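PDB 4RXV: hypothetical protein lpg0944 from Legionella pneumophila subsp. pneumophila str. Philadelphia 1, which is of unknown detailed function but carries an N-terminal domain of the RavJ peptidase family, which suggests a papain-like, clan CA type of activity. Local coordinates for residues 124-129 with 204-209; 141-146 with 167-172. One frame throughout, in Å; residues are numbered along the deposited sequence.

Contact 1: 124-129 with 204-209; sequences DVAVIG and NYQSAL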
ATOM      1  N   ASP A 124       5.721   6.717  13.113  1.00  9.53           N
ATOM      2  CA  ASP A 124       6.762   6.217  12.231  1.00 10.28           C
ATOM      3  C   ASP A 124       6.103   5.287  11.203  1.00  9.59           C
ATOM      4  O   ASP A 124       5.000   4.773  11.426  1.00 10.18           O
ATOM      5  CB  ASP A 124       7.829   5.461  13.031  1.00 13.51           C
ATOM      6  CG  ASP A 124       8.531   6.324  14.058  1.00 19.48           C
ATOM      7  OD1 ASP A 124       8.999   7.414  13.690  1.00 20.56           O
ATOM      8  OD2 ASP A 124       8.673   5.883  15.227  1.00 23.00           O
ATOM      9  N   VAL A 125       6.775   5.084  10.065  1.00  8.88           N
ATOM     10  CA  VAL A 125       6.247   4.260   8.981  1.00  9.09           C
ATOM     11  C   VAL A 125       7.142   3.056   8.833  1.00  8.35           C
ATOM     12  O   VAL A 125       8.366   3.172   8.912  1.00 10.64           O
ATOM     13  CB  VAL A 125       6.182   5.068   7.673  1.00 10.38           C
ATOM     14  CG1 VAL A 125       5.708   4.196   6.523  1.00 11.98           C
ATOM     15  CG2 VAL A 125       5.235   6.240   7.826  1.00 10.97           C
ATOM     16  N   ALA A 126       6.544   1.892   8.623  1.00  7.59           N
ATOM     17  CA  ALA A 126       7.314   0.693   8.333  1.00  7.90           C
ATOM     18  C   ALA A 126       6.686  -0.029   7.158  1.00  7.62           C
ATOM     19  O   ALA A 126       5.492   0.126   6.882  1.00  8.07           O
ATOM     20  CB  ALA A 126       7.389  -0.227   9.534  1.00  8.11           C
ATOM     21  N   VAL A 127       7.484  -0.822   6.474  1.00  7.24           N
ATOM     22  CA  VAL A 127       6.978  -1.699   5.411  1.00  7.31           C
ATOM     23  C   VAL A 127       7.443  -3.102   5.728  1.00  7.48           C
ATOM     24  O   VAL A 127       8.631  -3.318   6.032  1.00  8.22           O
ATOM     25  CB  VAL A 127       7.460  -1.245   4.017  1.00  8.37           C
ATOM     26  CG1 VAL A 127       6.905  -2.180   2.925  1.00  9.79           C
ATOM     27  CG2 VAL A 127       7.046   0.188   3.754  1.00  8.58           C
ATOM     28  N   ILE A 128       6.513  -4.028   5.706  1.00  7.77           N
ATOM     29  CA  ILE A 128       6.745  -5.397   6.122  1.00  7.94           C
ATOM     30  C   ILE A 128       6.344  -6.375   5.029  1.00  8.44           C
ATOM     31  O   ILE A 128       5.438  -6.132   4.232  1.00  9.10           O
ATOM     32  CB  ILE A 128       5.965  -5.743   7.433  1.00  8.43           C
ATOM     33  CG1 ILE A 128       4.449  -5.825   7.192  1.00  9.19           C
ATOM     34  CG2 ILE A 128       6.302  -4.732   8.528  1.00  8.39           C
ATOM     35  CD1 ILE A 128       3.631  -6.263   8.432  1.00  9.84           C
ATOM     36  N   GLY A 129       7.055  -7.493   4.995  1.00  8.20           N
ATOM     37  CA  GLY A 129       6.633  -8.641   4.213  1.00  9.18           C
ATOM     38  C   GLY A 129       5.781  -9.524   5.079  1.00  9.22           C
ATOM     39  O   GLY A 129       6.139  -9.878   6.203  1.00 10.91           O
ATOM     40  N   ASN A 204      11.047  -4.845   6.459  1.00  8.70           N
ATOM     41  CA  ASN A 204      12.010  -4.476   5.438  1.00 10.42           C
ATOM     42  C   ASN A 204      12.418  -3.015   5.445  1.00 10.05           C
ATOM     43  O   ASN A 204      13.456  -2.673   4.910  1.00 12.75           O
ATOM     44  CB  ASN A 204      11.524  -4.889   4.065  1.00 12.28           C
ATOM     45  CG  ASN A 204      11.510  -6.395   3.911  1.00 15.57           C
ATOM     46  OD1 ASN A 204      10.490  -6.986   3.568  1.00 18.13           O
ATOM     47  ND2 ASN A 204      12.628  -7.020   4.212  1.00 16.48           N
ATOM     48  N   TYR A 205      11.603  -2.155   6.034  1.00  8.39           N
ATOM     49  CA  TYR A 205      11.915  -0.733   6.110  1.00  8.07           C
ATOM     50  C   TYR A 205      11.299  -0.165   7.368  1.00  7.94           C
ATOM     51  O   TYR A 205      10.140  -0.448   7.669  1.00  7.99           O
ATOM     52  CB  TYR A 205      11.378   0.018   4.879  1.00  8.61           C
ATOM     53  CG  TYR A 205      11.489   1.538   4.992  1.00  8.26           C
ATOM     54  CD1 TYR A 205      12.705   2.163   4.795  1.00  8.80           C
ATOM     55  CD2 TYR A 205      10.400   2.320   5.329  1.00  8.33           C
ATOM     56  CE1 TYR A 205      12.820   3.543   4.900  1.00  9.06           C
ATOM     57  CE2 TYR A 205      10.503   3.708   5.430  1.00  8.49           C
ATOM     58  CZ  TYR A 205      11.709   4.308   5.226  1.00  8.65           C
ATOM     59  OH  TYR A 205      11.790   5.675   5.345  1.00  9.25           O
ATOM     60  N   GLN A 206      12.069   0.662   8.067  1.00  8.29           N
ATOM     61  CA  GLN A 206      11.578   1.461   9.192  1.00  8.36           C
ATOM     62  C   GLN A 206      12.046   2.893   9.008  1.00  8.75           C
ATOM     63  O   GLN A 206      13.254   3.167   9.015  1.00  8.93           O
ATOM     64  CB  GLN A 206      12.079   0.930  10.543  1.00  9.08           C
ATOM     65  CG  GLN A 206      11.643  -0.482  10.809  1.00 10.04           C
ATOM     66  CD  GLN A 206      11.881  -0.972  12.241  1.00 10.33           C
ATOM     67  OE1 GLN A 206      11.412  -0.381  13.209  1.00 12.66           O
ATOM     68  NE2 GLN A 206      12.588  -2.078  12.378  1.00 10.77           N
ATOM     69  N   SER A 207      11.119   3.838   8.871  1.00  8.41           N
ATOM     70  CA  SER A 207      11.502   5.238   8.726  1.00  8.34           C
ATOM     71  C   SER A 207      12.297   5.725   9.931  1.00  8.78           C
ATOM     72  O   SER A 207      13.128   6.621   9.805  1.00  9.49           O
ATOM     73  CB  SER A 207      10.290   6.130   8.481  1.00  9.35           C
ATOM     74  OG  SER A 207       9.420   6.193   9.603  1.00  9.40           O
ATOM     75  N   ALA A 208      12.054   5.132  11.096  1.00  9.36           N
ATOM     76  CA  ALA A 208      12.788   5.474  12.309  1.00 11.68           C
ATOM     77  C   ALA A 208      14.286   5.194  12.198  1.00 11.73           C
ATOM     78  O   ALA A 208      15.063   5.742  12.976  1.00 14.61           O
ATOM     79  CB  ALA A 208      12.206   4.696  13.480  1.00 12.81           C
ATOM     80  N   LEU A 209      14.688   4.321  11.278  1.00 10.04           N
ATOM     81  CA  LEU A 209      16.083   3.956  11.042  1.00 10.57           C
ATOM     82  C   LEU A 209      16.654   4.607   9.788  1.00 11.42           C
ATOM     83  O   LEU A 209      17.804   4.362   9.454  1.00 13.28           O
ATOM     84  CB  LEU A 209      16.225   2.431  10.923  1.00 11.61           C
ATOM     85  CG  LEU A 209      15.788   1.671  12.173  1.00 15.54           C
ATOM     86  CD1 LEU A 209      15.880   0.182  11.940  1.00 15.90           C
ATOM     87  CD2 LEU A 209      16.616   2.073  13.378  1.00 20.64           C
TER
HETATM   88  O   HOH W   1      10.000   8.073  11.474  1.00 17.76           O
HETATM   89  O   HOH W   2       9.816   3.273  11.540  1.00 11.47           O
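Val127 and Tyr205 form a hydrogen-bonded antiparallel pair that is part of a classic beta bulge. Strand 202-206 is an outermost strand of a four-stranded antiparallel sheet, and strand 123-133 is its inner neighbour. Val127 CB lies 4.2 Å from Tyr205 CB. Val127 CG2 approaches the tyrosine ring obliquely. The ring runs along its own strand, and the backbone N of Ser207 lies 3.5 Å above its plane, offset toward the rim. Tyr77 meets the same ring, and Tyr205 OH is hydrogen-bonded to Asp210 OD2. Helices 74-84 and 105-114 pack on this side of the sheet.

The other face carries Ala126 and Gln206, a non-hydrogen-bonded pair. Ala126 CB lies 3.3 Å from Tyr205 O and only loosely near the aliphatic part of Gln206. The amide end turns elsewhere, and Gln206 OE1 is held by Leu151 N.

The bulge places two residues opposite Val127. Val127 O takes Asn204 N at 2.9 Å and Tyr205 N at 3.2 Å, both in its carbonyl plane. This carbonyl is therefore gripped twice.

Beyond Gln206 the chain turns into a short 3-10 segment, and Ser207 continues the pairing with its side chain. Its hydroxyl stands between the backbone N and the carbonyl carbon (chi1 67°), which brings Ser207 OG to Val125 N at 2.9 Å, nearly straight at 174°. Ser207 N in turn donates to Val125 O at 2.8 Å. Water 1 lies between Ser207 OG and Asp124 OD1, very short to the latter, which also forms a salt bridge with Lys147. Water 2 accepts from Ala208 N at 2.9 Å and donates to Val125 O.

Contact 2: 141-146 with 167-172; sequences ITLLVP and TLIVDP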
ATOM      1  N   ILE A 141       2.977  -5.004   3.306  1.00  7.72           N
ATOM      2  CA  ILE A 141       1.992  -4.186   4.004  1.00  7.78           C
ATOM      3  C   ILE A 141       2.704  -2.999   4.614  1.00  7.63           C
ATOM      4  O   ILE A 141       3.836  -3.119   5.078  1.00  8.04           O
ATOM      5  CB  ILE A 141       1.295  -5.023   5.136  1.00  8.06           C
ATOM      6  CG1 ILE A 141       0.507  -6.181   4.505  1.00  8.91           C
ATOM      7  CG2 ILE A 141       0.417  -4.152   5.995  1.00  9.86           C
ATOM      8  CD1 ILE A 141      -0.053  -7.158   5.539  1.00  9.60           C
ATOM      9  N   THR A 142       2.047  -1.850   4.652  1.00  7.06           N
ATOM     10  CA  THR A 142       2.570  -0.650   5.298  1.00  6.69           C
ATOM     11  C   THR A 142       1.979  -0.524   6.680  1.00  6.23           C
ATOM     12  O   THR A 142       0.786  -0.787   6.881  1.00  7.56           O
ATOM     13  CB  THR A 142       2.361   0.552   4.391  1.00  7.20           C
ATOM     14  OG1 THR A 142       3.226   0.366   3.271  1.00  8.03           O
ATOM     15  CG2 THR A 142       2.681   1.882   5.051  1.00  8.03           C
ATOM     16  N   LEU A 143       2.807  -0.110   7.638  1.00  6.77           N
ATOM     17  CA  LEU A 143       2.379   0.133   9.010  1.00  7.01           C
ATOM     18  C   LEU A 143       2.637   1.572   9.415  1.00  7.44           C
ATOM     19  O   LEU A 143       3.642   2.172   9.039  1.00  7.95           O
ATOM     20  CB  LEU A 143       3.112  -0.749  10.024  1.00  7.54           C
ATOM     21  CG  LEU A 143       3.075  -2.254   9.786  1.00  8.05           C
ATOM     22  CD1 LEU A 143       3.945  -2.946  10.854  1.00  8.82           C
ATOM     23  CD2 LEU A 143       1.665  -2.778   9.792  1.00  8.60           C
ATOM     24  N   LEU A 144       1.720   2.083  10.219  1.00  7.18           N
ATOM     25  CA  LEU A 144       1.925   3.289  11.020  1.00  7.90           C
ATOM     26  C   LEU A 144       2.106   2.868  12.464  1.00  8.52           C
ATOM     27  O   LEU A 144       1.212   2.256  13.036  1.00  9.07           O
ATOM     28  CB  LEU A 144       0.720   4.220  10.896  1.00  8.56           C
ATOM     29  CG  LEU A 144       0.532   4.834   9.507  1.00  9.24           C
ATOM     30  CD1 LEU A 144      -0.908   5.288   9.304  1.00 11.68           C
ATOM     31  CD2 LEU A 144       1.466   5.989   9.302  1.00 12.63           C
ATOM     32  N   VAL A 145       3.281   3.126  13.034  0.53  8.80           N
ATOM     33  CA  VAL A 145       3.534   2.751  14.422  0.53 10.06           C
ATOM     34  C   VAL A 145       3.697   4.012  15.252  0.53 10.84           C
ATOM     35  O   VAL A 145       4.275   4.980  14.803  0.53 10.81           O
ATOM     36  CB  VAL A 145       4.762   1.814  14.574  0.53 12.10           C
ATOM     37  CG1 VAL A 145       4.495   0.477  13.861  0.53 13.02           C
ATOM     38  CG2 VAL A 145       6.036   2.457  14.067  0.53 11.19           C
ATOM     39  N   PRO A 146       3.158   4.019  16.471  1.00 14.32           N
ATOM     40  CA  PRO A 146       3.313   5.209  17.294  1.00 15.74           C
ATOM     41  C   PRO A 146       4.784   5.534  17.512  1.00 14.53           C
ATOM     42  O   PRO A 146       5.623   4.653  17.639  1.00 15.89           O
ATOM     43  CB  PRO A 146       2.613   4.820  18.597  1.00 20.27           C
ATOM     44  CG  PRO A 146       1.589   3.825  18.172  1.00 21.65           C
ATOM     45  CD  PRO A 146       2.257   3.037  17.099  1.00 19.06           C
ATOM     46  N   THR A 167      -0.648   0.420  16.568  1.00  9.76           N
ATOM     47  CA  THR A 167      -0.224   0.244  15.183  1.00  8.96           C
ATOM     48  C   THR A 167      -1.438   0.203  14.262  1.00  8.53           C
ATOM     49  O   THR A 167      -2.442  -0.425  14.563  1.00  9.69           O
ATOM     50  CB  THR A 167       0.607  -1.017  15.017  1.00 10.13           C
ATOM     51  OG1 THR A 167       1.763  -0.915  15.845  1.00 11.78           O
ATOM     52  CG2 THR A 167       1.050  -1.193  13.573  1.00 10.94           C
ATOM     53  N   LEU A 168      -1.334   0.904  13.139  1.00  7.92           N
ATOM     54  CA  LEU A 168      -2.344   0.870  12.088  1.00  8.16           C
ATOM     55  C   LEU A 168      -1.790   0.235  10.814  1.00  7.63           C
ATOM     56  O   LEU A 168      -0.651   0.462  10.426  1.00  8.90           O
ATOM     57  CB  LEU A 168      -2.834   2.269  11.758  1.00  9.47           C
ATOM     58  CG  LEU A 168      -3.476   3.015  12.923  1.00 11.73           C
ATOM     59  CD1 LEU A 168      -3.693   4.477  12.571  1.00 13.65           C
ATOM     60  CD2 LEU A 168      -4.811   2.382  13.317  1.00 12.99           C
ATOM     61  N   ILE A 169      -2.612  -0.596  10.195  1.00  7.11           N
ATOM     62  CA  ILE A 169      -2.264  -1.315   8.984  1.00  7.27           C
ATOM     63  C   ILE A 169      -2.770  -0.541   7.768  1.00  6.90           C
ATOM     64  O   ILE A 169      -3.895  -0.002   7.791  1.00  7.51           O
ATOM     65  CB  ILE A 169      -2.882  -2.737   9.048  1.00  7.77           C
ATOM     66  CG1 ILE A 169      -2.142  -3.556  10.117  1.00 10.38           C
ATOM     67  CG2 ILE A 169      -2.873  -3.456   7.714  1.00  9.30           C
ATOM     68  CD1 ILE A 169      -2.994  -4.633  10.723  1.00 12.26           C
ATOM     69  N   VAL A 170      -1.999  -0.557   6.691  1.00  6.68           N
ATOM     70  CA  VAL A 170      -2.334   0.123   5.449  1.00  6.91           C
ATOM     71  C   VAL A 170      -2.010  -0.848   4.294  1.00  6.87           C
ATOM     72  O   VAL A 170      -0.850  -1.151   4.026  1.00  7.51           O
ATOM     73  CB  VAL A 170      -1.598   1.465   5.305  1.00  7.19           C
ATOM     74  CG1 VAL A 170      -2.060   2.145   4.033  1.00  8.11           C
ATOM     75  CG2 VAL A 170      -1.839   2.345   6.537  1.00  9.25           C
ATOM     76  N   ASP A 171      -3.057  -1.285   3.604  1.00  6.69           N
ATOM     77  CA  ASP A 171      -2.957  -2.333   2.607  1.00  6.58           C
ATOM     78  C   ASP A 171      -3.773  -1.943   1.370  1.00  6.68           C
ATOM     79  O   ASP A 171      -4.934  -2.363   1.217  1.00  7.34           O
ATOM     80  CB  ASP A 171      -3.436  -3.654   3.201  1.00  7.57           C
ATOM     81  CG  ASP A 171      -3.165  -4.845   2.298  1.00  7.72           C
ATOM     82  OD1 ASP A 171      -2.826  -4.669   1.095  1.00  8.24           O
ATOM     83  OD2 ASP A 171      -3.294  -5.985   2.809  1.00  8.72           O
ATOM     84  N   PRO A 172      -3.191  -1.146   0.468  1.00  6.48           N
ATOM     85  CA  PRO A 172      -3.936  -0.745  -0.725  1.00  6.85           C
ATOM     86  C   PRO A 172      -4.313  -1.916  -1.637  1.00  6.71           C
ATOM     87  O   PRO A 172      -5.358  -1.877  -2.285  1.00  7.60           O
ATOM     88  CB  PRO A 172      -2.984   0.218  -1.430  1.00  7.60           C
ATOM     89  CG  PRO A 172      -1.618  -0.123  -0.899  1.00  7.54           C
ATOM     90  CD  PRO A 172      -1.863  -0.502   0.536  1.00  7.06           C
TER
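Thr142 O accepts Val170 N at 2.8 Å, with the donor tilted 19° from the carbonyl plane. The bond belongs to an antiparallel pairing between strand 136-146 and strand 168-170, at one side of a four-stranded sheet. Thr142 N returns a bond to Val170 O at 3.0 Å. Leu144 and Leu168 form the second hydrogen-bonded pair, with 2.9 Å between Leu144 N and Leu168 O.

Thr142, Leu144, Leu168 and Val170 share one face. Leu144 CB meets Leu168 CB at 4.1 Å. Val170 has CG1 anti to its backbone N (chi1 -177°), which leaves CG2 as the branch that touches Leu144 CD1. Helix 6-14 packs on Leu144, Leu168 and Val170. Thr142 turns to helix 105-114, where its OG1 is hydrogen-bonded to Ala106 O.

Leu143 and Ile169 occupy the other face as a non-hydrogen-bonded pair. They lie side by side and point the same way, with Leu143 CD2 3.9 Å from Ile169 CG1. The second branch of Ile169 serves a different neighbour: Ile169 CG2 is 3.8 Å from Ile141 CG2, and these two side chains cross obliquely. Thr167 leads into the strand. Its methyl CG2 comes within 3.5 Å of Leu144 O, while its hydroxyl bonds to Pro164 O.

At the far end Asp171 follows the strand and is the N-cap of the next helix, with OD1 bonded to Ala174 N. Its other oxygen is hydrogen-bonded to His139. Such a histidine-aspartate pair is consistent with the catalytic arrangement of clan CA peptidases, though a role here is inferred. Ile141 flanks this group, with its CG1 4.2 Å from Asp171 OD2.

In the fold
Contacts 1 and 2 are the two outer pairings of one antiparallel sheet, in the order 168-170, 136-146, 123-133, 202-206. Their centres are about 10 Å apart. The inner strands join them: Ala126 O and Leu143 N are 2.8 Å apart, and so are Asp124 N and Val145 O, both probable hydrogen bonds. Side chains also meet, with Ile128 CG2 packed 3.8 Å from Leu143 CD1. Along the chain, contact 2 is nested inside the loop closed by contact 1. Helix 105-114 touches Val125 and Val127 of the first and Thr142 and Val170 of the second. The Asp171-His139 pair, a possible part of an active site, lies at the end of contact 2.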